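Local coordinates for OmpT protein (Vibrio cholerae serotype O1, PDB 6EHD) that probably acts as a non-specific diffusion porin, a beta barrel that lets small solutes and ions cross the outer membrane, at residues 127-139 / 146-158. The protein carries 1 engineered substitution. Numbering follows the deposited sequence.
Sequences EADSFWVKAGYGF and QELAELYVGATFG. With C8E ((hydroxyethyloxy)tri(ethyloxy)octane), chain B.
Trp132 lies across Gly154: the glycine CA sits 3.9 Å from the centroid of the indole five-membered ring and 25° off its normal, a CH-pi contact over the face. CG of Trp132 stands between its backbone N and carbonyl carbon (chi1 56°), a rotamer that folds the indole over strand 147-157, with Gly154 N 3.6 Å above the ring plane. CZ3 of Trp132 reaches CB of Tyr152 at 4.0 Å. The opposite indole face carries the detergent C8E, its C17 lying 3.1 Å above the plane, offset toward the rim. The C8E chain curls round the extended Lys134, whose NZ hydrogen-bonds to O9, O12, O15, O18 and O21 in a crown-ether-like wrap, NZ to O21 being shortest at 2.6 Å. Beyond this patch, Tyr152 OH hydrogen-bonds to Tyr215 OH, and Glu150 OE2 to Tyr196 OH and Ser91 OG.

On the other side of the strands, the Phe131 ring meets the Val153 branch obliquely, CE1 to CG2 3.6 Å, while Leu151 CD1 touches Val133 CG1 at 3.9 Å and also approaches Ala135 CB. Seven backbone hydrogen bonds tie the strands, Lys134 N to Tyr152 O being nearly straight. With axes 4.6 Å apart and 173° between directions, this is an antiparallel beta hairpin in the wall of a Gram-negative porin barrel: Trp132, Lys134, Leu148, Glu150 and Tyr152 probably face the lumen, Val133, Leu151 and Val153 probably lipid.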
loop_
_atom_site.group_PDB
_atom_site.type_symbol
_atom_site.label_atom_id
_atom_site.label_comp_id
_atom_site.label_asym_id
_atom_site.label_seq_id
_atom_site.Cartn_x
_atom_site.Cartn_y
_atom_site.Cartn_z
ATOM N N GLU A 127 4.592 7.457 19.271
ATOM C CA GLU A 127 5.138 8.750 18.767
ATOM C C GLU A 127 5.668 9.645 19.838
ATOM O O GLU A 127 5.005 9.822 20.861
ATOM C CB GLU A 127 4.074 9.599 18.137
ATOM C CG GLU A 127 3.419 9.123 16.900
ATOM C CD GLU A 127 2.353 10.126 16.461
ATOM O OE1 GLU A 127 1.156 9.830 16.625
ATOM O OE2 GLU A 127 2.705 11.216 15.961
ATOM N N ALA A 128 6.801 10.292 19.555
ATOM C CA ALA A 128 7.442 11.251 20.444
ATOM C C ALA A 128 8.107 12.291 19.573
ATOM O O ALA A 128 8.978 11.912 18.773
ATOM C CB ALA A 128 8.494 10.554 21.279
ATOM N N ASP A 129 7.697 13.571 19.686
ATOM C CA ASP A 129 8.420 14.712 19.087
ATOM C C ASP A 129 8.326 14.675 17.543
ATOM O O ASP A 129 7.337 15.148 16.959
ATOM C CB ASP A 129 9.898 14.725 19.551
ATOM C CG ASP A 129 10.050 14.744 21.049
ATOM O OD1 ASP A 129 10.676 13.798 21.582
ATOM O OD2 ASP A 129 9.555 15.705 21.680
ATOM N N SER A 130 9.359 14.146 16.891
ATOM C CA SER A 130 9.271 13.726 15.456
ATOM C C SER A 130 9.468 12.190 15.223
ATOM O O SER A 130 9.167 11.652 14.133
ATOM C CB SER A 130 10.345 14.471 14.655
ATOM O OG SER A 130 10.501 15.806 15.151
ATOM N N PHE A 131 9.912 11.511 16.270
ATOM C CA PHE A 131 10.395 10.120 16.244
ATOM C C PHE A 131 9.213 9.132 16.431
ATOM O O PHE A 131 8.260 9.463 17.194
ATOM C CB PHE A 131 11.400 9.961 17.384
ATOM C CG PHE A 131 11.718 8.526 17.702
ATOM C CD1 PHE A 131 12.638 7.837 16.966
ATOM C CD2 PHE A 131 11.064 7.856 18.754
ATOM C CE1 PHE A 131 12.918 6.485 17.260
ATOM C CE2 PHE A 131 11.315 6.517 19.039
ATOM C CZ PHE A 131 12.250 5.831 18.296
ATOM N N TRP A 132 9.253 7.950 15.781
ATOM C CA TRP A 132 8.127 6.979 15.922
ATOM C C TRP A 132 8.566 5.569 15.712
ATOM O O TRP A 132 9.610 5.281 15.069
ATOM C CB TRP A 132 6.986 7.362 14.998
ATOM C CG TRP A 132 7.407 7.494 13.463
ATOM C CD1 TRP A 132 7.736 8.635 12.792
ATOM C CD2 TRP A 132 7.524 6.426 12.517
ATOM N NE1 TRP A 132 8.011 8.363 11.440
ATOM C CE2 TRP A 132 7.928 7.011 11.248
ATOM C CE3 TRP A 132 7.377 5.077 12.598
ATOM C CZ2 TRP A 132 8.073 6.240 10.079
ATOM C CZ3 TRP A 132 7.581 4.292 11.449
ATOM C CH2 TRP A 132 7.950 4.889 10.204
ATOM N N VAL A 133 7.798 4.663 16.275
ATOM C CA VAL A 133 7.910 3.213 16.072
ATOM C C VAL A 133 6.557 2.675 15.730
ATOM O O VAL A 133 5.558 3.048 16.380
ATOM C CB VAL A 133 8.443 2.491 17.362
ATOM C CG1 VAL A 133 8.579 1.020 17.126
ATOM C CG2 VAL A 133 9.727 3.114 17.836
ATOM N N LYS A 134 6.489 1.775 14.722
ATOM C CA LYS A 134 5.238 1.129 14.326
ATOM C C LYS A 134 5.498 -0.342 14.137
ATOM O O LYS A 134 6.430 -0.771 13.447
ATOM C CB LYS A 134 4.580 1.736 13.046
ATOM C CG LYS A 134 4.259 3.207 13.144
ATOM C CD LYS A 134 3.590 3.799 11.874
ATOM C CE LYS A 134 3.387 5.324 12.075
ATOM N NZ LYS A 134 2.621 6.002 10.983
ATOM N N ALA A 135 4.639 -1.145 14.731
ATOM C CA ALA A 135 4.749 -2.581 14.581
ATOM C C ALA A 135 3.442 -3.335 14.476
ATOM O O ALA A 135 2.367 -2.787 14.742
ATOM C CB ALA A 135 5.585 -3.060 15.773
ATOM N N GLY A 136 3.489 -4.551 13.951
ATOM C CA GLY A 136 2.295 -5.367 13.850
ATOM C C GLY A 136 2.544 -6.874 13.874
ATOM O O GLY A 136 3.611 -7.383 13.517
ATOM N N TYR A 137 1.513 -7.599 14.309
ATOM C CA TYR A 137 1.515 -9.083 14.272
ATOM C C TYR A 137 0.156 -9.612 13.853
ATOM O O TYR A 137 -0.865 -9.209 14.377
ATOM C CB TYR A 137 1.893 -9.595 15.724
ATOM C CG TYR A 137 1.773 -11.110 15.930
ATOM C CD1 TYR A 137 2.808 -11.987 15.555
ATOM C CD2 TYR A 137 0.614 -11.667 16.513
ATOM C CE1 TYR A 137 2.693 -13.388 15.716
ATOM C CE2 TYR A 137 0.487 -13.060 16.663
ATOM C CZ TYR A 137 1.514 -13.900 16.295
ATOM O OH TYR A 137 1.339 -15.245 16.476
ATOM N N GLY A 138 0.146 -10.583 12.960
ATOM C CA GLY A 138 -1.064 -11.199 12.505
ATOM C C GLY A 138 -1.185 -12.586 13.215
ATOM O O GLY A 138 -0.234 -13.401 13.177
ATOM N N PHE A 139 -2.365 -12.868 13.746
ATOM C CA PHE A 139 -2.666 -14.242 14.326
ATOM C C PHE A 139 -3.003 -15.265 13.247
ATOM O O PHE A 139 -4.017 -15.084 12.526
ATOM C CB PHE A 139 -3.821 -14.128 15.311
ATOM C CG PHE A 139 -3.479 -13.329 16.524
ATOM C CD1 PHE A 139 -2.924 -13.944 17.654
ATOM C CD2 PHE A 139 -3.691 -11.972 16.545
ATOM C CE1 PHE A 139 -2.618 -13.188 18.786
ATOM C CE2 PHE A 139 -3.389 -11.225 17.651
ATOM C CZ PHE A 139 -2.846 -11.815 18.776
ATOM N N GLN A 146 -2.718 -16.027 7.135
ATOM C CA GLN A 146 -1.234 -15.969 7.038
ATOM C C GLN A 146 -0.515 -15.647 8.330
ATOM O O GLN A 146 -1.084 -15.030 9.273
ATOM C CB GLN A 146 -0.866 -14.933 5.944
ATOM C CG GLN A 146 -1.387 -15.259 4.551
ATOM C CD GLN A 146 -1.140 -14.117 3.536
ATOM O OE1 GLN A 146 -0.764 -13.003 3.936
ATOM N NE2 GLN A 146 -1.354 -14.390 2.232
ATOM N N GLU A 147 0.769 -16.006 8.407
ATOM C CA GLU A 147 1.648 -15.460 9.439
ATOM C C GLU A 147 2.162 -14.057 9.012
ATOM O O GLU A 147 2.509 -13.888 7.818
ATOM C CB GLU A 147 2.883 -16.341 9.679
ATOM C CG GLU A 147 2.543 -17.821 10.022
ATOM C CD GLU A 147 3.772 -18.697 10.277
ATOM O OE1 GLU A 147 4.926 -18.202 10.358
ATOM O OE2 GLU A 147 3.582 -19.915 10.371
ATOM N N LEU A 148 2.308 -13.163 9.971
ATOM C CA LEU A 148 2.821 -11.779 9.730
ATOM C C LEU A 148 3.449 -11.183 10.973
ATOM O O LEU A 148 2.885 -11.196 12.075
ATOM C CB LEU A 148 1.672 -10.876 9.227
ATOM C CG LEU A 148 1.961 -9.413 8.889
ATOM C CD1 LEU A 148 2.796 -9.333 7.618
ATOM C CD2 LEU A 148 0.688 -8.640 8.725
ATOM N N ALA A 149 4.618 -10.583 10.778
ATOM C CA ALA A 149 5.264 -9.842 11.800
ATOM C C ALA A 149 6.093 -8.698 11.116
ATOM O O ALA A 149 6.894 -8.991 10.194
ATOM C CB ALA A 149 6.195 -10.752 12.628
ATOM N N GLU A 150 5.939 -7.475 11.638
ATOM C CA GLU A 150 6.547 -6.271 11.023
ATOM C C GLU A 150 7.008 -5.260 12.050
ATOM O O GLU A 150 6.382 -5.121 13.094
ATOM C CB GLU A 150 5.482 -5.583 10.079
ATOM C CG GLU A 150 4.997 -6.494 8.957
ATOM C CD GLU A 150 4.123 -5.775 7.891
ATOM O OE1 GLU A 150 3.250 -4.957 8.346
ATOM O OE2 GLU A 150 4.289 -6.076 6.685
ATOM N N LEU A 151 8.072 -4.494 11.725
ATOM C CA LEU A 151 8.604 -3.425 12.578
ATOM C C LEU A 151 9.271 -2.380 11.726
ATOM O O LEU A 151 10.108 -2.759 10.868
ATOM C CB LEU A 151 9.658 -3.991 13.585
ATOM C CG LEU A 151 10.467 -2.979 14.411
ATOM C CD1 LEU A 151 9.572 -2.273 15.344
ATOM C CD2 LEU A 151 11.593 -3.651 15.247
ATOM N N TYR A 152 8.884 -1.122 11.938
ATOM C CA TYR A 152 9.453 0.058 11.245
ATOM C C TYR A 152 9.791 1.149 12.288
ATOM O O TYR A 152 9.045 1.326 13.300
ATOM C CB TYR A 152 8.454 0.592 10.167
ATOM C CG TYR A 152 8.249 -0.327 8.985
ATOM C CD1 TYR A 152 7.383 -1.417 9.021
ATOM C CD2 TYR A 152 8.900 -0.089 7.763
ATOM C CE1 TYR A 152 7.227 -2.261 7.930
ATOM C CE2 TYR A 152 8.693 -0.886 6.655
ATOM C CZ TYR A 152 7.885 -1.986 6.732
ATOM O OH TYR A 152 7.741 -2.826 5.605
ATOM N N VAL A 153 10.813 1.975 12.016
ATOM C CA VAL A 153 11.149 3.160 12.846
ATOM C C VAL A 153 11.412 4.359 11.960
ATOM O O VAL A 153 11.945 4.179 10.844
ATOM C CB VAL A 153 12.420 2.879 13.754
ATOM C CG1 VAL A 153 13.641 2.576 12.914
ATOM C CG2 VAL A 153 12.769 4.075 14.586
ATOM N N GLY A 154 11.186 5.580 12.429
ATOM C CA GLY A 154 11.469 6.771 11.623
ATOM C C GLY A 154 11.622 8.013 12.486
ATOM O O GLY A 154 11.308 8.034 13.694
ATOM N N ALA A 155 12.078 9.048 11.830
ATOM C CA ALA A 155 12.245 10.387 12.431
ATOM C C ALA A 155 12.355 11.461 11.402
ATOM O O ALA A 155 12.661 11.153 10.229
ATOM C CB ALA A 155 13.475 10.386 13.380
ATOM N N THR A 156 12.177 12.734 11.839
ATOM C CA THR A 156 12.405 13.917 11.019
ATOM C C THR A 156 13.485 14.842 11.613
ATOM O O THR A 156 13.496 15.076 12.838
ATOM C CB THR A 156 11.100 14.699 10.862
ATOM O OG1 THR A 156 10.106 13.813 10.289
ATOM C CG2 THR A 156 11.324 15.963 9.944
ATOM N N PHE A 157 14.457 15.206 10.766
ATOM C CA PHE A 157 15.626 16.079 11.055
ATOM C C PHE A 157 15.586 17.235 10.066
ATOM O O PHE A 157 15.995 17.118 8.880
ATOM C CB PHE A 157 16.944 15.295 10.938
ATOM C CG PHE A 157 16.970 14.013 11.726
ATOM C CD1 PHE A 157 17.168 14.047 13.110
ATOM C CD2 PHE A 157 16.767 12.779 11.122
ATOM C CE1 PHE A 157 17.178 12.903 13.840
ATOM C CE2 PHE A 157 16.808 11.604 11.868
ATOM C CZ PHE A 157 17.005 11.668 13.242
ATOM N N GLY A 158 14.967 18.339 10.497
ATOM C CA GLY A 158 14.729 19.500 9.635
ATOM C C GLY A 158 13.863 19.173 8.417
ATOM O O GLY A 158 12.768 18.661 8.529
HETATM O O9 C8E B . 0.047 4.735 11.313
HETATM C C10 C8E B . -1.051 5.103 12.123
HETATM C C11 C8E B . -1.007 6.516 12.678
HETATM O O12 C8E B . 0.332 6.951 12.911
HETATM C C13 C8E B . 0.403 8.243 13.525
HETATM C C14 C8E B . 1.854 8.743 13.575
HETATM O O15 C8E B . 2.595 8.645 12.327
HETATM C C16 C8E B . 3.876 9.291 12.450
HETATM C C17 C8E B . 4.876 8.792 11.417
HETATM O O18 C8E B . 4.318 8.464 10.170
HETATM C C19 C8E B . 5.161 8.020 9.098
HETATM C C20 C8E B . 5.017 6.531 8.825
HETATM O O21 C8E B . 3.659 6.282 8.572
HETATM O O HOH W 1 9.066 11.570 11.348
HETATM O O HOH W 2 2.051 -14.440 12.639
#